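Local structure of Two-component sensor histidine kinase (Nostoc sp., 6OZB) at residues C[49-54]-C[65-71]; C[110-115]-C[129-135]; C[151-155]-C[164-168]. The protein probably senses light as the bilin-binding GAF domain of a cyanobacterial phytochrome, here holding phycoerythrobilin, and passes the signal to a histidine kinase. The protein carries 1 engineered substitution. All coordinates share one frame; numbering follows the deposited sequence. Where two conformers were deposited one is given.

Contact 1: residues C[49-54]-C[65-71]; sequences TDRVMI and VIAESIH. Engineered in segment 65-71: His-71 (natural residue Tyr).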
loop_
_atom_site.group_PDB
_atom_site.type_symbol
_atom_site.label_atom_id
_atom_site.label_comp_id
_atom_site.label_asym_id
_atom_site.label_seq_id
_atom_site.Cartn_x
_atom_site.Cartn_y
_atom_site.Cartn_z
ATOM N N THR C 49 12.760 -19.191 8.158
ATOM C CA THR C 49 11.778 -19.572 7.159
ATOM C C THR C 49 11.998 -21.001 6.675
ATOM O O THR C 49 13.072 -21.584 6.895
ATOM C CB THR C 49 11.863 -18.625 5.992
ATOM O OG1 THR C 49 13.232 -18.538 5.608
ATOM C CG2 THR C 49 11.346 -17.254 6.390
ATOM N N ASP C 50 11.008 -21.554 5.978
ATOM C CA ASP C 50 11.039 -22.971 5.624
ATOM C C ASP C 50 12.063 -23.321 4.559
ATOM O O ASP C 50 12.538 -24.436 4.548
ATOM C CB ASP C 50 9.680 -23.443 5.127
ATOM C CG ASP C 50 8.597 -23.444 6.203
ATOM O OD1 ASP C 50 8.890 -23.717 7.395
ATOM O OD2 ASP C 50 7.421 -23.187 5.819
ATOM N N ARG C 51 12.357 -22.390 3.644
ATOM C CA ARG C 51 13.247 -22.679 2.508
ATOM C C ARG C 51 13.942 -21.401 2.078
ATOM O O ARG C 51 13.279 -20.413 1.766
ATOM C CB ARG C 51 12.451 -23.298 1.340
ATOM C CG ARG C 51 13.258 -23.586 0.046
ATOM C CD ARG C 51 12.484 -24.460 -0.956
ATOM N NE ARG C 51 11.333 -23.759 -1.532
ATOM C CZ ARG C 51 10.327 -24.343 -2.170
ATOM N NH1 ARG C 51 10.286 -25.660 -2.333
ATOM N NH2 ARG C 51 9.330 -23.598 -2.630
ATOM N N VAL C 52 15.279 -21.416 2.112
ATOM C CA VAL C 52 16.098 -20.311 1.615
ATOM C C VAL C 52 16.959 -20.872 0.503
ATOM O O VAL C 52 17.499 -21.964 0.633
ATOM C CB VAL C 52 16.956 -19.688 2.713
ATOM C CG1 VAL C 52 17.942 -18.669 2.160
ATOM C CG2 VAL C 52 16.047 -19.027 3.735
ATOM N N MET C 53 17.045 -20.137 -0.600
ATOM C CA MET C 53 17.792 -20.575 -1.785
ATOM C C MET C 53 18.640 -19.453 -2.330
ATOM O O MET C 53 18.301 -18.283 -2.169
ATOM C CB MET C 53 16.838 -21.046 -2.863
ATOM C CG MET C 53 15.926 -22.153 -2.414
ATOM S SD MET C 53 14.686 -22.490 -3.661
ATOM C CE MET C 53 13.768 -20.980 -3.587
ATOM N N ILE C 54 19.747 -19.814 -2.976
ATOM C CA ILE C 54 20.455 -18.862 -3.809
ATOM C C ILE C 54 20.295 -19.334 -5.251
ATOM O O ILE C 54 20.506 -20.513 -5.582
ATOM C CB ILE C 54 21.919 -18.719 -3.372
ATOM C CG1 ILE C 54 21.927 -18.033 -2.003
ATOM C CG2 ILE C 54 22.716 -17.919 -4.418
ATOM C CD1 ILE C 54 23.247 -17.711 -1.458
ATOM N N VAL C 65 18.843 -23.014 -9.202
ATOM C CA VAL C 65 18.993 -23.021 -7.768
ATOM C C VAL C 65 20.301 -23.735 -7.459
ATOM O O VAL C 65 20.435 -24.931 -7.712
ATOM C CB VAL C 65 17.786 -23.697 -7.070
ATOM C CG1 VAL C 65 17.996 -23.757 -5.577
ATOM C CG2 VAL C 65 16.505 -22.961 -7.382
ATOM N N ILE C 66 21.288 -22.996 -6.957
ATOM C CA ILE C 66 22.619 -23.579 -6.742
ATOM C C ILE C 66 22.901 -23.853 -5.279
ATOM O O ILE C 66 23.884 -24.503 -4.956
ATOM C CB ILE C 66 23.740 -22.697 -7.325
ATOM C CG1 ILE C 66 23.702 -21.280 -6.766
ATOM C CG2 ILE C 66 23.624 -22.693 -8.836
ATOM C CD1 ILE C 66 25.051 -20.541 -6.919
ATOM N N ALA C 67 22.058 -23.333 -4.386
ATOM C CA ALA C 67 22.161 -23.657 -2.961
ATOM C C ALA C 67 20.798 -23.530 -2.297
ATOM O O ALA C 67 19.984 -22.683 -2.689
ATOM C CB ALA C 67 23.167 -22.760 -2.278
ATOM N N GLU C 68 20.577 -24.344 -1.271
ATOM C CA GLU C 68 19.276 -24.440 -0.643
ATOM C C GLU C 68 19.388 -25.003 0.775
ATOM O O GLU C 68 20.161 -25.942 1.034
ATOM C CB GLU C 68 18.384 -25.310 -1.504
ATOM C CG GLU C 68 17.027 -25.650 -0.924
ATOM C CD GLU C 68 16.289 -26.581 -1.828
ATOM O OE1 GLU C 68 15.291 -26.143 -2.437
ATOM O OE2 GLU C 68 16.731 -27.748 -1.953
ATOM N N SER C 69 18.626 -24.417 1.692
ATOM C CA SER C 69 18.471 -24.969 3.025
ATOM C C SER C 69 16.999 -24.967 3.406
ATOM O O SER C 69 16.302 -23.964 3.280
ATOM C CB SER C 69 19.345 -24.185 4.032
ATOM O OG SER C 69 19.197 -24.664 5.354
ATOM N N ILE C 70 16.527 -26.135 3.816
ATOM C CA ILE C 70 15.138 -26.336 4.161
ATOM C C ILE C 70 15.018 -26.831 5.593
ATOM O O ILE C 70 15.808 -27.640 6.050
ATOM C CB ILE C 70 14.471 -27.331 3.187
ATOM C CG1 ILE C 70 14.395 -26.666 1.801
ATOM C CG2 ILE C 70 13.067 -27.759 3.688
ATOM C CD1 ILE C 70 13.912 -27.597 0.696
ATOM N N HIS C 71 14.005 -26.339 6.285
ATOM C CA HIS C 71 13.708 -26.755 7.646
ATOM C C HIS C 71 12.841 -28.012 7.674
ATOM O O HIS C 71 11.707 -27.959 7.260
ATOM C CB HIS C 71 12.957 -25.638 8.375
ATOM C CG HIS C 71 12.760 -25.884 9.837
ATOM N ND1 HIS C 71 13.800 -26.127 10.708
ATOM C CD2 HIS C 71 11.626 -25.973 10.570
ATOM C CE1 HIS C 71 13.315 -26.308 11.925
ATOM N NE2 HIS C 71 11.999 -26.223 11.867
#
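Arg-51 and Ile-70 sit opposite each other in a non-hydrogen-bonded antiparallel pair, their side chains alongside and pointing the same way. The arginine leaves the backbone with CG anti to its N (chi1 177°), which lays the chain along its neighbour: CB and then CG rest on Ile-70 CG1, the latter at 3.7 Å. CD touches both Ile-70 CD1 and Glu-68 OE1, the latter at 3.6 Å, and there the chain bends. NE stays 4.7 Å from Glu-68 OE1, so the two charges are near without pairing, their planar groups almost parallel. The guanidinium bonds instead to Pro-76 O and the ring of His-169, whereas Glu-68 is held by Ser-77 and the backbone N of Leu-78. One step along, Met-53 lies beside Glu-68, with SD 4.0 Å from Val-65 CG1. Between the strands, Val-52 and Ser-69 exchange paired backbone bonds, Ser-69 N reaching Val-52 O at 2.9 Å. Ile-54 O takes a bond from Ile-66 N and a weak one from Ala-67 N, because both residues face Ile-54. This classic beta bulge lies within the antiparallel hairpin of strands 51-57 and 63-70 in the GAF-domain sheet, whose Met-53 face borders the bilin pocket.

Contact 2: residues C[110-115]-C[129-135]; sequences GMIGQS and DICYRPV. With PEB (phycoerythrobilin), chain F.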
loop_
_atom_site.group_PDB
_atom_site.type_symbol
_atom_site.label_atom_id
_atom_site.label_comp_id
_atom_site.label_asym_id
_atom_site.label_seq_id
_atom_site.Cartn_x
_atom_site.Cartn_y
_atom_site.Cartn_z
ATOM N N GLY C 110 -2.649 -10.637 -1.459
ATOM C CA GLY C 110 -2.426 -10.436 -2.888
ATOM C C GLY C 110 -1.556 -9.241 -3.200
ATOM O O GLY C 110 -1.657 -8.665 -4.291
ATOM N N MET C 111 -0.698 -8.871 -2.251
ATOM C CA MET C 111 0.122 -7.672 -2.376
ATOM C C MET C 111 1.616 -8.006 -2.429
ATOM O O MET C 111 2.071 -8.996 -1.863
ATOM C CB MET C 111 -0.135 -6.711 -1.223
ATOM C CG MET C 111 -1.600 -6.374 -0.991
ATOM S SD MET C 111 -2.347 -5.358 -2.299
ATOM C CE MET C 111 -1.637 -3.733 -1.966
ATOM N N ILE C 112 2.369 -7.143 -3.102
ATOM C CA ILE C 112 3.836 -7.257 -3.129
ATOM C C ILE C 112 4.382 -5.923 -2.650
ATOM O O ILE C 112 3.890 -4.868 -3.050
ATOM C CB ILE C 112 4.375 -7.592 -4.535
ATOM C CG1 ILE C 112 5.912 -7.621 -4.514
ATOM C CG2 ILE C 112 3.900 -6.571 -5.565
ATOM C CD1 ILE C 112 6.545 -8.146 -5.849
ATOM N N GLY C 113 5.360 -5.974 -1.757
ATOM C CA GLY C 113 5.969 -4.791 -1.212
ATOM C C GLY C 113 7.365 -4.670 -1.759
ATOM O O GLY C 113 8.130 -5.635 -1.708
ATOM N N GLN C 114 7.720 -3.483 -2.230
ATOM C CA GLN C 114 9.000 -3.313 -2.885
ATOM C C GLN C 114 9.726 -2.129 -2.323
ATOM O O GLN C 114 9.142 -1.070 -2.031
ATOM C CB GLN C 114 8.799 -3.200 -4.393
ATOM C CG GLN C 114 8.389 -4.568 -4.974
ATOM C CD GLN C 114 8.344 -4.612 -6.481
ATOM O OE1 GLN C 114 7.802 -3.720 -7.141
ATOM N NE2 GLN C 114 8.948 -5.659 -7.047
ATOM N N SER C 115 11.019 -2.336 -2.136
ATOM C CA SER C 115 11.876 -1.336 -1.521
ATOM C C SER C 115 13.144 -1.257 -2.341
ATOM O O SER C 115 13.881 -2.231 -2.404
ATOM C CB SER C 115 12.189 -1.702 -0.068
ATOM O OG SER C 115 13.126 -0.821 0.485
ATOM N N ASP C 129 11.024 3.435 1.755
ATOM C CA ASP C 129 10.282 2.597 2.691
ATOM C C ASP C 129 9.597 1.557 1.826
ATOM O O ASP C 129 9.577 1.696 0.603
ATOM C CB ASP C 129 9.231 3.380 3.480
ATOM C CG ASP C 129 9.823 4.483 4.312
ATOM O OD1 ASP C 129 11.010 4.383 4.680
ATOM O OD2 ASP C 129 9.093 5.457 4.596
ATOM N N ILE C 130 9.006 0.539 2.441
ATOM C CA ILE C 130 8.395 -0.529 1.663
ATOM C C ILE C 130 6.994 -0.098 1.279
ATOM O O ILE C 130 6.196 0.266 2.137
ATOM C CB ILE C 130 8.328 -1.846 2.434
ATOM C CG1 ILE C 130 9.723 -2.259 2.895
ATOM C CG2 ILE C 130 7.728 -2.936 1.554
ATOM C CD1 ILE C 130 9.716 -3.326 3.961
ATOM N N CYS C 131 6.723 -0.136 -0.027
ATOM C CA CYS C 131 5.447 0.287 -0.616
ATOM C C CYS C 131 4.716 -0.927 -1.215
ATOM O O CYS C 131 5.293 -1.658 -2.036
ATOM C CB CYS C 131 5.695 1.359 -1.681
ATOM S SG CYS C 131 4.213 2.008 -2.508
ATOM N N TYR C 132 3.467 -1.159 -0.804
ATOM C CA TYR C 132 2.736 -2.339 -1.259
ATOM C C TYR C 132 1.728 -2.022 -2.384
ATOM O O TYR C 132 1.027 -1.025 -2.355
ATOM C CB TYR C 132 1.991 -3.016 -0.084
ATOM C CG TYR C 132 2.922 -3.777 0.851
ATOM C CD1 TYR C 132 3.598 -3.119 1.878
ATOM C CD2 TYR C 132 3.148 -5.115 0.687
ATOM C CE1 TYR C 132 4.468 -3.795 2.698
ATOM C CE2 TYR C 132 4.022 -5.800 1.509
ATOM C CZ TYR C 132 4.676 -5.130 2.512
ATOM O OH TYR C 132 5.552 -5.823 3.335
ATOM N N ARG C 133 1.658 -2.939 -3.349
ATOM C CA ARG C 133 0.762 -2.826 -4.496
ATOM C C ARG C 133 0.243 -4.215 -4.840
ATOM O O ARG C 133 0.802 -5.198 -4.385
ATOM C CB ARG C 133 1.493 -2.226 -5.700
ATOM C CG ARG C 133 2.675 -3.077 -6.177
ATOM C CD ARG C 133 3.237 -2.594 -7.518
ATOM N NE ARG C 133 4.451 -3.346 -7.883
ATOM C CZ ARG C 133 4.471 -4.558 -8.453
ATOM N NH1 ARG C 133 3.342 -5.195 -8.732
ATOM N NH2 ARG C 133 5.634 -5.145 -8.748
ATOM N N PRO C 134 -0.802 -4.305 -5.669
ATOM C CA PRO C 134 -1.267 -5.647 -6.055
ATOM C C PRO C 134 -0.202 -6.380 -6.866
ATOM O O PRO C 134 0.441 -5.783 -7.731
ATOM C CB PRO C 134 -2.519 -5.357 -6.905
ATOM C CG PRO C 134 -2.965 -3.996 -6.454
ATOM C CD PRO C 134 -1.676 -3.252 -6.199
ATOM N N VAL C 135 -0.000 -7.651 -6.557
ATOM C CA VAL C 135 0.975 -8.468 -7.274
ATOM C C VAL C 135 0.263 -9.174 -8.429
ATOM O O VAL C 135 -0.912 -9.472 -8.328
ATOM C CB VAL C 135 1.660 -9.464 -6.345
ATOM C CG1 VAL C 135 0.698 -10.570 -5.895
ATOM C CG2 VAL C 135 2.911 -10.088 -7.000
HETATM C CHC PEB F . 10.588 -16.144 -9.964
HETATM N NC PEB F . 9.046 -14.210 -10.489
HETATM C C1C PEB F . 8.916 -12.881 -10.224
HETATM C C2C PEB F . 9.931 -12.472 -9.396
HETATM C C3C PEB F . 10.728 -13.565 -9.137
HETATM C C4C PEB F . 10.161 -14.654 -9.836
HETATM C CMC PEB F . 11.969 -13.457 -8.269
HETATM C CAC PEB F . 10.074 -10.997 -8.889
HETATM C CBC PEB F . 9.061 -10.697 -7.797
HETATM C CGC PEB F . 9.565 -11.279 -6.502
HETATM O O1C PEB F . 10.691 -10.901 -6.070
HETATM O O2C PEB F . 8.874 -12.119 -5.850
HETATM N ND PEB F . 10.943 -16.575 -7.598
HETATM C C1D PEB F . 11.579 -16.531 -8.980
HETATM C C2D PEB F . 11.967 -17.916 -9.205
HETATM C C3D PEB F . 11.606 -18.724 -8.149
HETATM C C4D PEB F . 10.994 -17.981 -7.110
HETATM C CMD PEB F . 12.596 -18.407 -10.537
HETATM C CAD PEB F . 11.759 -20.256 -8.157
HETATM C CBD PEB F . 12.218 -20.878 -7.027
HETATM O OD PEB F . 10.585 -18.375 -6.028
HETATM N NA PEB F . 5.790 -16.034 -13.878
HETATM C C1A PEB F . 5.688 -17.355 -14.393
HETATM C C2A PEB F . 4.909 -17.331 -15.682
HETATM C C3A PEB F . 4.544 -15.880 -15.959
HETATM C C4A PEB F . 5.135 -15.099 -14.768
HETATM C CMA PEB F . 5.686 -17.994 -16.861
HETATM C CBA PEB F . 2.331 -16.284 -17.206
HETATM O OA PEB F . 6.186 -18.334 -13.861
HETATM C CHA PEB F . 4.933 -13.760 -14.601
HETATM C CAA PEB F . 3.061 -15.518 -16.086
HETATM N NB PEB F . 6.666 -13.328 -12.567
HETATM C C1B PEB F . 5.572 -12.956 -13.473
HETATM C C2B PEB F . 5.117 -11.613 -13.200
HETATM C C3B PEB F . 5.907 -11.121 -12.112
HETATM C C4B PEB F . 6.902 -12.170 -11.690
HETATM C CHB PEB F . 7.800 -11.939 -10.678
HETATM C CMB PEB F . 4.026 -10.904 -13.936
HETATM C CAB PEB F . 5.785 -9.756 -11.468
HETATM C CBB PEB F . 4.937 -9.878 -10.220
HETATM C CGB PEB F . 4.728 -8.441 -9.739
HETATM O O1B PEB F . 5.743 -7.791 -9.347
HETATM O O2B PEB F . 3.585 -7.924 -9.772
HETATM O O HOH W 1 -2.968 -9.579 -6.337
HETATM O O HOH W 2 6.492 -1.300 -6.969
#
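Arg-133 and Ile-112 form a hydrogen-bonded antiparallel pair whose backbones bond in both directions, Ile-112 N meeting Arg-133 O at 2.8 Å. Further backbone bonds tie Gln-114 to Cys-131 and Val-135 N to Gly-110 O, and a water bridges Gly-110 O and Val-135 O.

The polar side-chain contacts gather on Arg-133. Its CG lies between the backbone N and the carbonyl carbon (chi1 61°), and the chain then runs extended to NE alongside Ile-112. NH1 and NH2 grip one propionate of phycoerythrobilin end-on, at 2.9 Å to O2B and 2.7 Å to O1B, with the carboxylate carbon in the guanidinium plane. NH2 also bonds to Gln-114 OE1 (3.1 Å), approaching from above the amide plane; the two flat groups stand 76° apart. A second water joins that oxygen to Arg-133 NE, while Gln-114 NE2 bonds to Ser-103.

Apolar packing completes the contact. Ile-112 CG2 sits over the centre of the guanidinium, 3.5 Å above its plane, and touches Val-135 CB. On the other side of the sheet Gly-113 CA lies over the Tyr-132 ring in a CH-pi contact, 3.6 Å from the centroid, where a side chain would clash with CE2. Met-111 CE curls back against the Arg-133 backbone; Met-111 also packs on Met-111 of the third subunit.

Strand 131-134, outermost in the sheet within this chain, thus supplies a two-pronged guanidinium bond to a propionate in the bilin-binding pocket of this phytochrome GAF domain.

Contact 3: residues C[151-155]-C[164-168]; sequences SVVAP and GLLVS. With PEB (phycoerythrobilin), chain F.
Val-153 and Val-167 stand side by side and point the same way from a non-hydrogen-bonded antiparallel pair, with Val-153 CG2 and Val-167 CG1 4.1 Å apart. Leu-165, two residues earlier on the second strand, comes at Val-153 aslant: its CD2 lies 4.0 Å from Val-153 CG1 and also rests against Pro-155 CA. With CG anti to its carbonyl carbon (chi1 -51°), the Leu-165 branch is carried to where both methyls reach Val-153; CD1 touches Val-153 CG1 and also meets the ring methyl CMC of phycoerythrobilin at 3.8 Å.

The same face carries the chromophore's second propionate. Val-153 meets its O1C with all three side-chain carbons, CB being nearest at 3.4 Å, and Val-167 CG1 comes 4.0 Å from the bilin oxygen OD. Shortening Val-153 to an alanine keeps CB beside O1C but would probably open a gap between Leu-165 and Val-167 and give the propionate arm more room to move.

On the reverse face Val-152, Ala-154, Leu-166 and Ser-168 turn away from the pigment. Val-152 and Leu-166 pack against helix 178-201, and Ser-168 OG bonds to Thr-49 OG1. Val-152 and Ser-168 bond mutually through their backbones, as do Ala-154 and Leu-166; Leu-166 N reaches Ala-154 O at 2.8 Å and Ser-168 N reaches Val-152 O at the same length.

Those mutual bonds serve the buried backbones of these four residues, while Val-153, Leu-165 and Val-167 bond to Ser-103, Tyr-55 and Met-53 on the flanking strands, leaving aliphatic carbons to make the interface. Toward the bilin, the two strands therefore offer Val-153, Leu-165 and Val-167 as a largely apolar wall that probably confines the chromophore by shape, while polar grip comes from elsewhere, as from Arg-133.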
loop_
_atom_site.group_PDB
_atom_site.type_symbol
_atom_site.label_atom_id
_atom_site.label_comp_id
_atom_site.label_asym_id
_atom_site.label_seq_id
_atom_site.Cartn_x
_atom_site.Cartn_y
_atom_site.Cartn_z
ATOM N N SER C 151 7.016 -14.908 0.230
ATOM C CA SER C 151 8.274 -14.926 -0.509
ATOM C C SER C 151 9.008 -13.612 -0.276
ATOM O O SER C 151 8.386 -12.548 -0.275
ATOM C CB SER C 151 8.014 -15.128 -1.988
ATOM O OG SER C 151 9.205 -15.040 -2.734
ATOM N N VAL C 152 10.322 -13.679 -0.070
ATOM C CA VAL C 152 11.146 -12.473 0.054
ATOM C C VAL C 152 12.370 -12.671 -0.812
ATOM O O VAL C 152 13.047 -13.705 -0.693
ATOM C CB VAL C 152 11.584 -12.187 1.502
ATOM C CG1 VAL C 152 12.373 -10.867 1.578
ATOM C CG2 VAL C 152 10.400 -12.103 2.430
ATOM N N VAL C 153 12.635 -11.704 -1.692
ATOM C CA VAL C 153 13.749 -11.799 -2.645
ATOM C C VAL C 153 14.620 -10.554 -2.602
ATOM O O VAL C 153 14.122 -9.446 -2.618
ATOM C CB VAL C 153 13.216 -11.993 -4.063
ATOM C CG1 VAL C 153 14.326 -11.960 -5.093
ATOM C CG2 VAL C 153 12.463 -13.329 -4.146
ATOM N N ALA C 154 15.933 -10.757 -2.534
ATOM C CA ALA C 154 16.893 -9.673 -2.694
ATOM C C ALA C 154 17.930 -10.063 -3.747
ATOM O O ALA C 154 18.457 -11.185 -3.703
ATOM C CB ALA C 154 17.581 -9.367 -1.383
ATOM N N PRO C 155 18.226 -9.160 -4.680
ATOM C CA PRO C 155 19.178 -9.461 -5.748
ATOM C C PRO C 155 20.604 -9.457 -5.261
ATOM O O PRO C 155 20.943 -8.715 -4.344
ATOM C CB PRO C 155 18.949 -8.338 -6.758
ATOM C CG PRO C 155 18.456 -7.215 -5.953
ATOM C CD PRO C 155 17.637 -7.816 -4.849
ATOM N N GLY C 164 22.497 -13.004 -9.273
ATOM C CA GLY C 164 21.575 -13.994 -8.721
ATOM C C GLY C 164 20.575 -13.381 -7.778
ATOM O O GLY C 164 20.418 -12.158 -7.761
ATOM N N LEU C 165 19.908 -14.238 -7.009
ATOM C CA LEU C 165 18.904 -13.819 -6.022
ATOM C C LEU C 165 19.091 -14.596 -4.744
ATOM O O LEU C 165 19.373 -15.806 -4.794
ATOM C CB LEU C 165 17.472 -14.080 -6.532
ATOM C CG LEU C 165 17.073 -13.558 -7.917
ATOM C CD1 LEU C 165 15.691 -14.035 -8.357
ATOM C CD2 LEU C 165 17.123 -12.033 -7.921
ATOM N N LEU C 166 18.874 -13.925 -3.614
ATOM C CA LEU C 166 18.641 -14.597 -2.339
ATOM C C LEU C 166 17.128 -14.689 -2.154
ATOM O O LEU C 166 16.429 -13.660 -2.172
ATOM C CB LEU C 166 19.277 -13.845 -1.188
ATOM C CG LEU C 166 19.046 -14.365 0.221
ATOM C CD1 LEU C 166 19.694 -15.736 0.355
ATOM C CD2 LEU C 166 19.615 -13.387 1.229
ATOM N N VAL C 167 16.627 -15.915 -2.049
ATOM C CA VAL C 167 15.187 -16.183 -2.022
ATOM C C VAL C 167 14.770 -16.877 -0.725
ATOM O O VAL C 167 15.332 -17.905 -0.363
ATOM C CB VAL C 167 14.746 -17.060 -3.182
ATOM C CG1 VAL C 167 13.222 -17.204 -3.223
ATOM C CG2 VAL C 167 15.193 -16.486 -4.491
ATOM N N SER C 168 13.771 -16.328 -0.044
ATOM C CA SER C 168 13.272 -16.888 1.203
ATOM C C SER C 168 11.787 -17.205 1.056
ATOM O O SER C 168 10.996 -16.296 0.840
ATOM C CB SER C 168 13.501 -15.887 2.332
ATOM O OG SER C 168 12.987 -16.342 3.586
HETATM C CHC PEB F . 10.588 -16.144 -9.964
HETATM N NC PEB F . 9.046 -14.210 -10.489
HETATM C C1C PEB F . 8.916 -12.881 -10.224
HETATM C C2C PEB F . 9.931 -12.472 -9.396
HETATM C C3C PEB F . 10.728 -13.565 -9.137
HETATM C C4C PEB F . 10.161 -14.654 -9.836
HETATM C CMC PEB F . 11.969 -13.457 -8.269
HETATM C CAC PEB F . 10.074 -10.997 -8.889
HETATM C CBC PEB F . 9.061 -10.697 -7.797
HETATM C CGC PEB F . 9.565 -11.279 -6.502
HETATM O O1C PEB F . 10.691 -10.901 -6.070
HETATM O O2C PEB F . 8.874 -12.119 -5.850
HETATM N ND PEB F . 10.943 -16.575 -7.598
HETATM C C1D PEB F . 11.579 -16.531 -8.980
HETATM C C2D PEB F . 11.967 -17.916 -9.205
HETATM C C3D PEB F . 11.606 -18.724 -8.149
HETATM C C4D PEB F . 10.994 -17.981 -7.110
HETATM C CMD PEB F . 12.596 -18.407 -10.537
HETATM C CAD PEB F . 11.759 -20.256 -8.157
HETATM C CBD PEB F . 12.218 -20.878 -7.027
HETATM O OD PEB F . 10.585 -18.375 -6.028
HETATM N NA PEB F . 5.790 -16.034 -13.878
HETATM C C1A PEB F . 5.688 -17.355 -14.393
HETATM C C2A PEB F . 4.909 -17.331 -15.682
HETATM C C3A PEB F . 4.544 -15.880 -15.959
HETATM C C4A PEB F . 5.135 -15.099 -14.768
HETATM C CMA PEB F . 5.686 -17.994 -16.861
HETATM C CBA PEB F . 2.331 -16.284 -17.206
HETATM O OA PEB F . 6.186 -18.334 -13.861
HETATM C CHA PEB F . 4.933 -13.760 -14.601
HETATM C CAA PEB F . 3.061 -15.518 -16.086
HETATM N NB PEB F . 6.666 -13.328 -12.567
HETATM C C1B PEB F . 5.572 -12.956 -13.473
HETATM C C2B PEB F . 5.117 -11.613 -13.200
HETATM C C3B PEB F . 5.907 -11.121 -12.112
HETATM C C4B PEB F . 6.902 -12.170 -11.690
HETATM C CHB PEB F . 7.800 -11.939 -10.678
HETATM C CMB PEB F . 4.026 -10.904 -13.936
HETATM C CAB PEB F . 5.785 -9.756 -11.468
HETATM C CBB PEB F . 4.937 -9.878 -10.220
HETATM C CGB PEB F . 4.728 -8.441 -9.739
HETATM O O1B PEB F . 5.743 -7.791 -9.347
HETATM O O2B PEB F . 3.585 -7.924 -9.772
#

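All three contacts belong to one antiparallel sheet of the GAF domain and follow one another along the chain in series. Contact 3 occupies the middle, its centre about 2 Å from the chain centre. Contact 1 lies about 10 Å from it, centre to centre, and joins it directly because strands 51-57 and 161-170 are neighbours: Met-53 N probably bonds to Val-167 O. Contact 2, toward the other end of the sheet, is about 15 Å from contact 3 and about 23 Å from contact 1, again centre to centre, with strand 102-106 intervening between 150-158 and 111-115. All three contribute to the phycoerythrobilin pocket, so strands from the middle and both sides of one sheet take part in it.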